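Dihydrodipicolinate synthase (Bacteroides thetaiotaomicron, PDB 4XKY) is a DapA-family lyase that probably condenses pyruvate with aspartate semialdehyde through a Schiff base, although cleavage of N-acetylneuraminate is also possible. Local coordinates at residues A[11-16]-A[211-216]; A[46-51]-A[256-261]; A[94-99]-A[129-134]; A[124-129]-A[155-160]; A[220-225]-A[232-237]. All blocks are in the same frame, centred on the assembly; numbering follows the deposited sequence.

Overall arrangement
The five contacts sample one TIM barrel. Contact 1 joins two loops and contact 2 a loop to helix 257-268, at the C-terminal end of the strands, where the active site lies; their centres are 10 Å apart and Thr14 OG1 probably hydrogen-bonds to Gly49 O at 2.7 Å. Contact 2 holds Thr48, predicted to bind pyruvate, its side chain about 7 Å from that of Lys164, the predicted Schiff-base residue. Contacts 3 and 4 lie at the N-terminal end, 12 Å apart between centres, sharing Leu129 and linked by a probable bond from Leu133 N to Gly159 O (2.8 Å). Contact 5, away from the annotated sites, follows contact 1 in sequence, centres 20 Å apart.

Contact 1: residues A[11-16]-A[211-216]; sequences PLVTPL and GANMFP
Asn213 makes a buried side-chain-to-backbone contact with Pro11 and Val13, tying the loop after strand 7-8 to the loop after strand 206-207 where these two neighbouring strands of the barrel end. Its amide does the work from both ends. Asn213 ND2 donates to Pro11 O at 2.9 Å in a nearly straight bond (167°); the acceptor sits in the amide plane, whereas the donor stands well above the plane of the Pro11 carbonyl. At the other end Asn213 OD1 accepts a weak bond from Val13 N, 3.3 Å away, and lies 3.5 Å from Leu12 CA. The amide thus runs alongside the backbone of Leu12, bridging the residues before and after it. A chi1 of -77°, with CG anti to the carbonyl carbon, swings the amide out from its own short helical turn to reach them. ND2 also donates to Gly210 O, and Leu30 of helix 24-36 packs on both Asn213 and Val13. Val13 and Pro11 lie beside Thr48 and Val208, both predicted to bind pyruvate. Two acceptors grip ND2, so the amide's rotation is fixed, and buried backbone groups of a loop without regular strand pairing gain partners within the protein.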
# COMPACT_ATOMS: atom_id res chain seq x y z
N PRO A 11 -2.16 -27.42 5.32
CA PRO A 11 -3.32 -26.63 5.62
C PRO A 11 -4.49 -27.22 4.85
O PRO A 11 -4.63 -27.01 3.63
CB PRO A 11 -2.94 -25.23 5.11
CG PRO A 11 -2.04 -25.50 3.95
CD PRO A 11 -1.40 -26.87 4.18
N LEU A 12 -5.31 -28.00 5.54
CA LEU A 12 -6.43 -28.66 4.90
C LEU A 12 -7.40 -27.67 4.26
O LEU A 12 -7.69 -26.63 4.82
CB LEU A 12 -7.21 -29.53 5.88
CG LEU A 12 -6.69 -30.95 6.14
CD1 LEU A 12 -5.31 -30.86 6.76
CD2 LEU A 12 -7.60 -31.67 7.11
N VAL A 13 -7.92 -28.02 3.09
CA VAL A 13 -9.10 -27.38 2.57
C VAL A 13 -10.26 -27.77 3.49
O VAL A 13 -10.18 -28.79 4.20
CB VAL A 13 -9.41 -27.75 1.09
CG1 VAL A 13 -8.27 -27.34 0.18
CG2 VAL A 13 -9.64 -29.23 0.92
N THR A 14 -11.28 -26.93 3.53
CA THR A 14 -12.52 -27.22 4.23
C THR A 14 -13.44 -27.69 3.11
O THR A 14 -13.94 -26.89 2.35
CB THR A 14 -13.07 -25.98 4.98
OG1 THR A 14 -12.10 -25.49 5.93
CG2 THR A 14 -14.38 -26.33 5.70
N PRO A 15 -13.60 -29.02 2.96
CA PRO A 15 -14.46 -29.52 1.87
C PRO A 15 -15.91 -29.23 2.16
O PRO A 15 -16.35 -29.38 3.31
CB PRO A 15 -14.19 -31.01 1.83
CG PRO A 15 -13.22 -31.32 2.91
CD PRO A 15 -13.04 -30.10 3.78
N LEU A 16 -16.61 -28.76 1.14
CA LEU A 16 -17.97 -28.27 1.23
C LEU A 16 -18.90 -28.97 0.23
O LEU A 16 -18.49 -29.30 -0.89
CB LEU A 16 -17.97 -26.80 0.89
CG LEU A 16 -17.11 -25.94 1.80
CD1 LEU A 16 -17.20 -24.51 1.28
CD2 LEU A 16 -17.60 -26.04 3.26
N GLY A 211 -0.34 -27.67 -1.38
CA GLY A 211 -0.24 -28.67 -2.43
C GLY A 211 -0.20 -30.08 -1.85
O GLY A 211 -0.47 -31.06 -2.55
N ALA A 212 0.13 -30.18 -0.56
CA ALA A 212 0.19 -31.50 0.07
C ALA A 212 -1.21 -32.10 0.23
O ALA A 212 -1.35 -33.31 0.43
CB ALA A 212 0.93 -31.46 1.40
N ASN A 213 -2.26 -31.28 0.15
CA ASN A 213 -3.62 -31.82 0.06
C ASN A 213 -3.72 -32.82 -1.13
O ASN A 213 -4.38 -33.84 -1.02
CB ASN A 213 -4.67 -30.71 -0.12
CG ASN A 213 -5.00 -29.95 1.19
OD1 ASN A 213 -5.86 -30.36 1.95
ND2 ASN A 213 -4.36 -28.81 1.41
N MET A 214 -3.07 -32.51 -2.25
CA MET A 214 -3.21 -33.32 -3.47
C MET A 214 -2.18 -34.45 -3.49
O MET A 214 -2.55 -35.59 -3.77
CB MET A 214 -2.97 -32.49 -4.75
CG MET A 214 -3.92 -31.31 -5.01
SD MET A 214 -3.46 -30.40 -6.51
CE MET A 214 -2.02 -29.47 -6.00
N PHE A 215 -0.92 -34.12 -3.18
CA PHE A 215 0.23 -35.02 -3.37
C PHE A 215 1.11 -35.01 -2.13
O PHE A 215 2.20 -34.46 -2.16
CB PHE A 215 1.08 -34.59 -4.59
CG PHE A 215 0.27 -34.42 -5.85
CD1 PHE A 215 -0.40 -35.50 -6.40
CD2 PHE A 215 0.19 -33.19 -6.48
CE1 PHE A 215 -1.16 -35.35 -7.54
CE2 PHE A 215 -0.57 -33.02 -7.61
CZ PHE A 215 -1.24 -34.11 -8.15
N PRO A 216 0.63 -35.59 -1.02
CA PRO A 216 1.41 -35.52 0.23
C PRO A 216 2.79 -36.14 0.09
O PRO A 216 3.77 -35.61 0.61
CB PRO A 216 0.56 -36.32 1.22
CG PRO A 216 -0.48 -37.01 0.41
CD PRO A 216 -0.69 -36.19 -0.82

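Contact 2: residues A[46-51]-A[256-261]; sequences GTTGES and SSYLKG
The ring of Tyr258 carries Thr48 OG1 at its edge, in the ring plane, and meets the ring of Tyr249 edge-to-face. Tyr258 OH and Thr48 OG1 are hydrogen-bonded at 2.7 Å, and either could be the donor; the same OG1 is 3.4 Å from Tyr258 CE2. Thr48 also brings its methyl CG2 to 3.6 Å from Tyr258 OH, so the phenol oxygen is approached by both branches. With chi1 at 158°, CG anti to the backbone N, the tyrosine reaches out from the first turn of helix 257-268. Next along that helix, Leu259 puts its two methyls to different uses: CD1 packs on the carbonyl of Thr48, 3.5 Å from its O, while CD2 lies 3.6 Å from Glu50 CG, the two side chains crossing at about a right angle. The carboxylate of Glu50 also lies against the leucine methyls, its OE2 in a salt bridge with Lys263 and its OE1 accepting from Ala277 N. Residues 46-51 form the GTTGES loop after strand 42-44, the glycine-threonine-rich signature of the DapA family. Because Thr48 is predicted to bind pyruvate, its bond to Tyr258 is consistent with a second-shell hold on the pyruvate site of this TIM barrel.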
# COMPACT_ATOMS: atom_id res chain seq x y z
N GLY A 46 -6.86 -22.66 8.15
CA GLY A 46 -5.95 -21.67 7.58
C GLY A 46 -6.66 -20.98 6.41
O GLY A 46 -7.86 -21.22 6.16
N THR A 47 -5.92 -20.11 5.72
CA THR A 47 -6.34 -19.44 4.46
C THR A 47 -6.83 -20.43 3.40
O THR A 47 -7.88 -20.25 2.80
CB THR A 47 -5.18 -18.62 3.84
OG1 THR A 47 -4.63 -17.75 4.84
CG2 THR A 47 -5.67 -17.73 2.67
N THR A 48 -6.06 -21.49 3.20
CA THR A 48 -6.44 -22.61 2.35
C THR A 48 -7.79 -23.28 2.73
O THR A 48 -8.50 -23.79 1.84
CB THR A 48 -5.31 -23.65 2.34
OG1 THR A 48 -4.14 -23.03 1.79
CG2 THR A 48 -5.66 -24.80 1.49
N GLY A 49 -8.11 -23.23 4.02
CA GLY A 49 -9.38 -23.73 4.59
C GLY A 49 -10.52 -22.74 4.55
O GLY A 49 -11.59 -23.00 5.12
N GLU A 50 -10.30 -21.58 3.92
CA GLU A 50 -11.35 -20.55 3.74
C GLU A 50 -11.95 -20.04 5.08
O GLU A 50 -13.14 -19.72 5.15
CB GLU A 50 -12.51 -21.12 2.86
CG GLU A 50 -12.21 -21.28 1.38
CD GLU A 50 -13.25 -22.13 0.64
OE1 GLU A 50 -14.24 -21.59 0.08
OE2 GLU A 50 -13.05 -23.35 0.62
N SER A 51 -11.18 -19.97 6.16
CA SER A 51 -11.84 -19.80 7.49
C SER A 51 -12.68 -18.51 7.58
O SER A 51 -13.83 -18.50 8.04
CB SER A 51 -10.85 -19.80 8.64
OG SER A 51 -11.56 -19.75 9.88
N SER A 256 -8.09 -15.64 -6.28
CA SER A 256 -8.71 -16.88 -5.84
C SER A 256 -8.28 -18.15 -6.62
O SER A 256 -8.72 -19.27 -6.28
CB SER A 256 -10.21 -16.73 -6.01
OG SER A 256 -10.51 -16.43 -7.38
N SER A 257 -7.46 -17.99 -7.66
CA SER A 257 -7.09 -19.11 -8.52
C SER A 257 -6.39 -20.26 -7.79
O SER A 257 -6.53 -21.43 -8.19
CB SER A 257 -6.25 -18.65 -9.71
OG SER A 257 -5.19 -17.83 -9.26
N TYR A 258 -5.62 -19.95 -6.75
CA TYR A 258 -4.96 -21.00 -5.98
C TYR A 258 -5.99 -21.94 -5.37
O TYR A 258 -5.96 -23.12 -5.58
CB TYR A 258 -4.04 -20.40 -4.92
CG TYR A 258 -3.71 -21.31 -3.76
CD1 TYR A 258 -2.88 -22.40 -3.91
CD2 TYR A 258 -4.20 -21.03 -2.50
CE1 TYR A 258 -2.56 -23.21 -2.82
CE2 TYR A 258 -3.90 -21.82 -1.41
CZ TYR A 258 -3.09 -22.93 -1.57
OH TYR A 258 -2.79 -23.70 -0.46
N LEU A 259 -6.93 -21.37 -4.65
CA LEU A 259 -7.94 -22.14 -3.94
C LEU A 259 -8.86 -22.92 -4.90
O LEU A 259 -9.13 -24.10 -4.70
CB LEU A 259 -8.76 -21.19 -3.08
CG LEU A 259 -9.99 -21.82 -2.45
CD1 LEU A 259 -9.58 -22.83 -1.39
CD2 LEU A 259 -10.90 -20.76 -1.89
N LYS A 260 -9.35 -22.25 -5.93
CA LYS A 260 -10.20 -22.86 -6.91
C LYS A 260 -9.52 -24.02 -7.62
O LYS A 260 -10.14 -25.02 -7.89
CB LYS A 260 -10.69 -21.83 -7.91
CG LYS A 260 -11.72 -20.91 -7.30
CD LYS A 260 -11.74 -19.52 -7.90
CE LYS A 260 -12.78 -19.32 -8.94
NZ LYS A 260 -13.30 -17.94 -8.79
N GLY A 261 -8.25 -23.83 -7.96
CA GLY A 261 -7.49 -24.85 -8.63
C GLY A 261 -7.23 -26.05 -7.76
O GLY A 261 -7.44 -27.19 -8.18

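Contact 3: residues A[94-99]-A[129-134]; sequences LAADHG and LPLPLF
Ala95 and Ala96 meet Pro130 and Leu131 where a Schellman motif closes helix 85-97. The contact itself is a small apolar seam at the N-terminal end of the barrel strands. In the motif, Ala100 N returns to Ala95 O and Gly99 N to Ala96 O, with Gly99, at positive phi, as the C-prime residue. The last turn of the helix offers two alanine methyls to the loop leading into strand 133-137. Ala96 CB makes most of the contact. Resting against the outer part of the pyrrolidine ring, Ala96 CB touches Pro130 CG at 3.6 Å and Pro130 CB at 4.0 Å, and it also lies 4.0 Å from Leu131 CG. Leu131 then reaches beside the methyl onto the helix backbone: its CD1 is 3.8 Å from Ala96 N and equally close to Ala96 CA, and 4.2 Å from Ala95 CB. With chi1 at -66° and chi2 at 169°, the leucine is extended and CD1, anti to CA, is carried out to the helix backbone. No hydrogen bond crosses here; the small alanines let the helix come close, with Ala96 CA and Pro130 CA 6.5 Å apart. Leu131 packs on Val103 of strand 102-105 as well, while Ala95 touches Ala100, so the seam joins the C-terminal turn of helix 85-97 to strand 102-105 and the loop into strand 133-137. Just beyond it the chain enters strand 133-137, which is hydrogen-bonded between strands 102-105 and 160-165.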
# COMPACT_ATOMS: atom_id res chain seq x y z
N LEU A 94 -13.10 -25.01 22.11
CA LEU A 94 -13.72 -26.06 21.33
C LEU A 94 -12.65 -27.02 20.83
O LEU A 94 -12.75 -28.23 21.00
CB LEU A 94 -14.49 -25.46 20.16
CG LEU A 94 -15.07 -26.54 19.26
CD1 LEU A 94 -16.39 -27.02 19.85
CD2 LEU A 94 -15.26 -26.06 17.83
N ALA A 95 -11.60 -26.47 20.22
CA ALA A 95 -10.43 -27.26 19.83
C ALA A 95 -9.92 -28.13 20.98
O ALA A 95 -9.75 -29.34 20.79
CB ALA A 95 -9.32 -26.36 19.30
N ALA A 96 -9.71 -27.55 22.16
CA ALA A 96 -9.24 -28.36 23.30
C ALA A 96 -10.20 -29.48 23.67
O ALA A 96 -9.76 -30.61 23.87
CB ALA A 96 -9.00 -27.50 24.53
N ASP A 97 -11.49 -29.18 23.78
CA ASP A 97 -12.48 -30.20 24.17
C ASP A 97 -12.53 -31.37 23.21
O ASP A 97 -12.85 -32.49 23.59
CB ASP A 97 -13.87 -29.59 24.26
CG ASP A 97 -14.00 -28.58 25.37
OD1 ASP A 97 -13.22 -28.62 26.35
OD2 ASP A 97 -14.89 -27.72 25.27
N HIS A 98 -12.23 -31.12 21.95
CA HIS A 98 -12.25 -32.18 20.95
C HIS A 98 -10.90 -32.85 20.70
O HIS A 98 -10.79 -33.70 19.81
CB HIS A 98 -12.87 -31.62 19.70
CG HIS A 98 -14.34 -31.42 19.86
ND1 HIS A 98 -15.25 -32.41 19.59
CD2 HIS A 98 -15.04 -30.39 20.38
CE1 HIS A 98 -16.47 -31.97 19.86
NE2 HIS A 98 -16.37 -30.75 20.34
N GLY A 99 -9.90 -32.49 21.48
CA GLY A 99 -8.63 -33.19 21.45
C GLY A 99 -7.60 -32.65 20.47
O GLY A 99 -6.66 -33.36 20.15
N LEU A 129 -5.96 -19.21 26.79
CA LEU A 129 -5.93 -20.34 25.84
C LEU A 129 -5.62 -21.65 26.56
O LEU A 129 -4.76 -21.67 27.41
CB LEU A 129 -4.84 -20.12 24.80
CG LEU A 129 -4.90 -18.85 23.98
CD1 LEU A 129 -3.76 -18.84 23.00
CD2 LEU A 129 -6.23 -18.76 23.27
N PRO A 130 -6.29 -22.74 26.20
CA PRO A 130 -6.04 -24.02 26.86
C PRO A 130 -5.08 -24.96 26.11
O PRO A 130 -4.93 -26.11 26.49
CB PRO A 130 -7.44 -24.63 26.90
CG PRO A 130 -8.02 -24.19 25.59
CD PRO A 130 -7.51 -22.79 25.38
N LEU A 131 -4.43 -24.47 25.05
CA LEU A 131 -3.48 -25.26 24.26
C LEU A 131 -2.26 -24.42 23.90
O LEU A 131 -2.33 -23.19 23.88
CB LEU A 131 -4.16 -25.76 22.98
CG LEU A 131 -5.30 -26.78 23.12
CD1 LEU A 131 -6.02 -26.97 21.80
CD2 LEU A 131 -4.86 -28.13 23.67
N PRO A 132 -1.13 -25.09 23.57
CA PRO A 132 0.04 -24.35 23.09
C PRO A 132 -0.29 -23.55 21.83
O PRO A 132 -1.24 -23.88 21.11
CB PRO A 132 1.06 -25.44 22.76
CG PRO A 132 0.61 -26.66 23.48
CD PRO A 132 -0.87 -26.54 23.68
N LEU A 133 0.49 -22.51 21.56
CA LEU A 133 0.18 -21.59 20.50
C LEU A 133 1.29 -21.50 19.48
O LEU A 133 2.44 -21.45 19.85
CB LEU A 133 -0.04 -20.21 21.11
CG LEU A 133 -0.24 -19.06 20.12
CD1 LEU A 133 -1.57 -19.25 19.44
CD2 LEU A 133 -0.24 -17.71 20.79
N PHE A 134 0.92 -21.42 18.21
CA PHE A 134 1.82 -21.00 17.12
C PHE A 134 1.41 -19.58 16.73
O PHE A 134 0.22 -19.30 16.55
CB PHE A 134 1.72 -21.91 15.87
CG PHE A 134 2.33 -23.27 16.05
CD1 PHE A 134 3.61 -23.55 15.58
CD2 PHE A 134 1.63 -24.26 16.73
CE1 PHE A 134 4.16 -24.81 15.75
CE2 PHE A 134 2.18 -25.51 16.92
CZ PHE A 134 3.45 -25.78 16.44

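Contact 4: residues A[124-129]-A[155-160]; sequences HLLPQL and AENPGV
Leu126, in the helical stretch 124-128, faces a type I beta turn from Asn157 to Val160, its CA 6.9 Å from that of Gly159. The beta turn is closed by Val160 N to Asn157 O at 3.1 Å. It is doubled by an Asx turn: Asn157 OD1 accepts from Gly159 N at 2.7 Å, in the carbonyl plane and on a lone pair. Opposite, Gln128 folds back so that NE2 donates almost straight (175°) to His124 O, a side-chain bond back to the backbone of that stretch. Between the two segments the contact is carried by Leu126. Leu126 CD1 and CD2 straddle Val160 CG2, each 3.6 Å from it, the leucine and valine crossing at about a right angle. Leu126 CD1 also lies over the face of the Asn157 amide, 3.4 Å from ND2 and 3.6 Å from CG, the two side chains coming from opposite directions. With chi1 at -169°, Asn157 has CG anti to its backbone N, which keeps its amide over the turn, OD1 bonded to Gly159 N and one face of the amide turned to the leucine. Leu126 CD2 lies 4.1 Å from Gly159 O. Val160 packs further on Leu135 of strand 133-137. Leu126 lies between the start of strand 160-165 and Leu133 of the neighbouring parallel strand 133-137, with Gly159 hydrogen-bonded through its backbone to Leu133.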
# COMPACT_ATOMS: atom_id res chain seq x y z
N HIS A 124 -2.10 -10.69 26.85
CA HIS A 124 -3.49 -10.81 27.28
C HIS A 124 -4.17 -12.08 26.74
O HIS A 124 -5.07 -12.64 27.38
CB HIS A 124 -4.30 -9.60 26.83
CG HIS A 124 -3.83 -8.29 27.41
ND1 HIS A 124 -3.28 -8.18 28.67
CD2 HIS A 124 -3.87 -7.04 26.91
CE1 HIS A 124 -2.98 -6.92 28.91
NE2 HIS A 124 -3.32 -6.20 27.86
N LEU A 125 -3.76 -12.54 25.55
CA LEU A 125 -4.42 -13.70 24.95
C LEU A 125 -4.01 -14.99 25.68
O LEU A 125 -4.87 -15.83 25.98
CB LEU A 125 -4.12 -13.81 23.45
CG LEU A 125 -4.76 -15.01 22.73
CD1 LEU A 125 -6.28 -14.95 22.77
CD2 LEU A 125 -4.27 -15.14 21.29
N LEU A 126 -2.72 -15.13 25.96
CA LEU A 126 -2.15 -16.41 26.39
C LEU A 126 -2.80 -17.04 27.62
O LEU A 126 -3.13 -18.22 27.59
CB LEU A 126 -0.62 -16.31 26.57
CG LEU A 126 0.13 -16.35 25.23
CD1 LEU A 126 1.54 -15.82 25.40
CD2 LEU A 126 0.17 -17.74 24.64
N PRO A 127 -3.06 -16.27 28.69
CA PRO A 127 -3.71 -16.89 29.86
C PRO A 127 -5.10 -17.47 29.56
O PRO A 127 -5.60 -18.29 30.31
CB PRO A 127 -3.86 -15.72 30.86
CG PRO A 127 -2.83 -14.72 30.45
CD PRO A 127 -2.68 -14.87 28.95
N GLN A 128 -5.72 -17.04 28.46
CA GLN A 128 -7.07 -17.47 28.12
C GLN A 128 -7.11 -18.74 27.28
O GLN A 128 -8.18 -19.26 27.04
CB GLN A 128 -7.79 -16.37 27.33
CG GLN A 128 -7.76 -15.00 27.99
CD GLN A 128 -8.62 -14.02 27.24
OE1 GLN A 128 -9.81 -14.24 27.08
NE2 GLN A 128 -8.01 -12.93 26.76
N LEU A 129 -5.96 -19.21 26.79
CA LEU A 129 -5.93 -20.34 25.84
C LEU A 129 -5.62 -21.65 26.56
O LEU A 129 -4.76 -21.67 27.41
CB LEU A 129 -4.84 -20.12 24.80
CG LEU A 129 -4.90 -18.85 23.98
CD1 LEU A 129 -3.76 -18.84 23.00
CD2 LEU A 129 -6.23 -18.76 23.27
N ALA A 155 8.07 -15.72 22.50
CA ALA A 155 8.46 -17.11 22.60
C ALA A 155 9.04 -17.54 23.95
O ALA A 155 9.22 -18.74 24.17
CB ALA A 155 9.44 -17.44 21.50
N GLU A 156 9.36 -16.60 24.83
CA GLU A 156 9.77 -16.95 26.19
C GLU A 156 8.63 -17.63 26.94
O GLU A 156 8.86 -18.50 27.78
CB GLU A 156 10.21 -15.73 26.99
CG GLU A 156 11.46 -15.03 26.48
CD GLU A 156 11.53 -13.57 26.91
OE1 GLU A 156 10.50 -13.01 27.37
OE2 GLU A 156 12.61 -12.96 26.78
N ASN A 157 7.39 -17.22 26.63
CA ASN A 157 6.23 -17.83 27.27
C ASN A 157 6.20 -19.30 26.91
O ASN A 157 6.24 -19.64 25.74
CB ASN A 157 4.94 -17.14 26.84
CG ASN A 157 3.73 -17.55 27.67
OD1 ASN A 157 3.30 -18.71 27.66
ND2 ASN A 157 3.14 -16.58 28.36
N PRO A 158 6.13 -20.19 27.90
CA PRO A 158 6.09 -21.62 27.57
C PRO A 158 4.85 -22.02 26.78
O PRO A 158 4.85 -23.06 26.14
CB PRO A 158 6.11 -22.32 28.94
CG PRO A 158 5.78 -21.29 29.95
CD PRO A 158 6.04 -19.94 29.36
N GLY A 159 3.80 -21.20 26.82
CA GLY A 159 2.59 -21.47 26.05
C GLY A 159 2.67 -21.19 24.54
O GLY A 159 1.70 -21.44 23.81
N VAL A 160 3.82 -20.67 24.09
CA VAL A 160 4.05 -20.30 22.69
C VAL A 160 5.15 -21.22 22.14
O VAL A 160 6.27 -21.20 22.63
CB VAL A 160 4.48 -18.81 22.59
CG1 VAL A 160 4.67 -18.38 21.15
CG2 VAL A 160 3.43 -17.91 23.21

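Contact 5: residues A[220-225]-A[232-237]; sequences VSLYNA and EEVRRL
Leu222 and Ala225 on helix 216-227 face Val234 and Leu237 on helix 231-247, the two segments running roughly antiparallel at 147° with axes 8.8 Å apart, as a helical hairpin. Two levels of packing can be followed along it. Nearer the connecting loop, Ala225 and Val234 approach closely. The CG2 methyl of Val234 sits 3.4 Å from Ala225 O and 3.9 Å from Ala225 CB, so the valine packs on backbone as much as on side chain. Beside it Glu233 lays its aliphatic part against the same alanine, its CB 4.0 Å from Ala225 CB. Further from the loop Leu222 and Leu237 pack side by side. Leu222 CB and Leu237 CB are 4.0 Å apart, and Leu237 CD1 reaches over to the backbone of Leu222, 3.7 Å from its N, while also touching Ser221 CB. Leu222 has CG anti to its backbone N (chi1 178°), which sends CD1 toward the backbone of Val234, 3.9 Å from its O. The polar end of Ser221 turns back into its own helix, where OG bonds to Glu217 O. Leu222 continues onto Met196 and Ala197 of helix 196-201. Alongside the contact Arg236 grips Glu233 side-on with NE and NH2, one nitrogen to each carboxylate oxygen, and Leu237 CD2 lies over one guanidinium face; the NH2 bond is modelled so short that its length is doubtful. No hydrogen bond joins the two segments, so what holds them is apolar burial, while the charged pair stays within helix 231-247 along the edge of that seam.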
# COMPACT_ATOMS: atom_id res chain seq x y z
N VAL A 220 6.45 -34.52 1.17
CA VAL A 220 7.21 -35.22 2.20
C VAL A 220 8.57 -35.63 1.67
O VAL A 220 9.59 -35.45 2.36
CB VAL A 220 6.45 -36.45 2.73
CG1 VAL A 220 7.34 -37.33 3.59
CG2 VAL A 220 5.26 -35.98 3.55
N SER A 221 8.60 -36.14 0.44
CA SER A 221 9.86 -36.48 -0.21
C SER A 221 10.77 -35.28 -0.40
O SER A 221 11.97 -35.39 -0.21
CB SER A 221 9.64 -37.15 -1.57
OG SER A 221 9.03 -38.41 -1.39
N LEU A 222 10.20 -34.15 -0.79
CA LEU A 222 11.01 -32.96 -0.97
C LEU A 222 11.53 -32.44 0.37
O LEU A 222 12.71 -32.06 0.49
CB LEU A 222 10.26 -31.89 -1.74
CG LEU A 222 10.94 -30.53 -1.99
CD1 LEU A 222 12.38 -30.60 -2.47
CD2 LEU A 222 10.09 -29.79 -3.01
N TYR A 223 10.67 -32.48 1.39
CA TYR A 223 11.09 -32.08 2.73
C TYR A 223 12.33 -32.87 3.21
O TYR A 223 13.29 -32.29 3.75
CB TYR A 223 9.96 -32.23 3.75
CG TYR A 223 10.47 -32.15 5.18
CD1 TYR A 223 10.78 -30.92 5.75
CD2 TYR A 223 10.68 -33.31 5.94
CE1 TYR A 223 11.27 -30.83 7.05
CE2 TYR A 223 11.18 -33.24 7.24
CZ TYR A 223 11.48 -32.00 7.79
OH TYR A 223 11.97 -31.91 9.08
N ASN A 224 12.27 -34.19 3.03
CA ASN A 224 13.35 -35.12 3.43
C ASN A 224 14.66 -34.94 2.65
O ASN A 224 15.75 -34.99 3.22
CB ASN A 224 12.84 -36.57 3.33
CG ASN A 224 11.89 -36.94 4.46
OD1 ASN A 224 12.15 -36.62 5.60
ND2 ASN A 224 10.81 -37.61 4.15
N ALA A 225 14.52 -34.72 1.34
CA ALA A 225 15.65 -34.39 0.48
C ALA A 225 16.26 -33.04 0.87
O ALA A 225 17.48 -32.89 0.80
CB ALA A 225 15.21 -34.34 -0.98
N GLU A 232 20.43 -33.51 -5.76
CA GLU A 232 19.85 -34.00 -7.03
C GLU A 232 18.35 -34.18 -6.91
O GLU A 232 17.56 -33.78 -7.79
CB GLU A 232 20.50 -35.32 -7.45
N GLU A 233 17.96 -34.79 -5.80
CA GLU A 233 16.56 -35.02 -5.48
C GLU A 233 15.80 -33.71 -5.13
O GLU A 233 14.65 -33.52 -5.56
CB GLU A 233 16.47 -36.06 -4.35
CG GLU A 233 15.15 -36.82 -4.28
CD GLU A 233 14.87 -37.71 -5.48
OE1 GLU A 233 15.64 -37.78 -6.46
OE2 GLU A 233 13.82 -38.36 -5.44
N VAL A 234 16.43 -32.81 -4.38
CA VAL A 234 15.83 -31.47 -4.18
C VAL A 234 15.51 -30.84 -5.55
O VAL A 234 14.38 -30.41 -5.80
CB VAL A 234 16.75 -30.52 -3.37
CG1 VAL A 234 16.25 -29.10 -3.41
CG2 VAL A 234 16.83 -30.96 -1.92
N ARG A 235 16.48 -30.84 -6.46
CA ARG A 235 16.26 -30.26 -7.79
C ARG A 235 15.15 -30.94 -8.58
O ARG A 235 14.32 -30.28 -9.18
CB ARG A 235 17.56 -30.21 -8.60
CG ARG A 235 18.46 -29.05 -8.17
CD ARG A 235 19.70 -28.92 -9.05
NE ARG A 235 20.56 -30.10 -8.97
CZ ARG A 235 21.62 -30.25 -8.18
NH1 ARG A 235 22.03 -29.27 -7.36
NH2 ARG A 235 22.29 -31.40 -8.20
N ARG A 236 15.12 -32.27 -8.57
CA ARG A 236 14.13 -33.01 -9.32
C ARG A 236 12.73 -32.70 -8.82
O ARG A 236 11.81 -32.44 -9.61
CB ARG A 236 14.39 -34.51 -9.19
CG ARG A 236 13.55 -35.36 -10.14
CD ARG A 236 13.97 -36.82 -10.10
NE ARG A 236 13.62 -37.48 -8.84
CZ ARG A 236 12.40 -37.92 -8.53
NH1 ARG A 236 11.38 -37.76 -9.37
NH2 ARG A 236 12.20 -38.53 -7.37
N LEU A 237 12.58 -32.72 -7.49
CA LEU A 237 11.28 -32.54 -6.84
C LEU A 237 10.85 -31.09 -6.82
O LEU A 237 9.66 -30.80 -6.97
CB LEU A 237 11.30 -33.13 -5.43
CG LEU A 237 11.54 -34.65 -5.41
CD1 LEU A 237 11.59 -35.21 -4.00
CD2 LEU A 237 10.49 -35.41 -6.22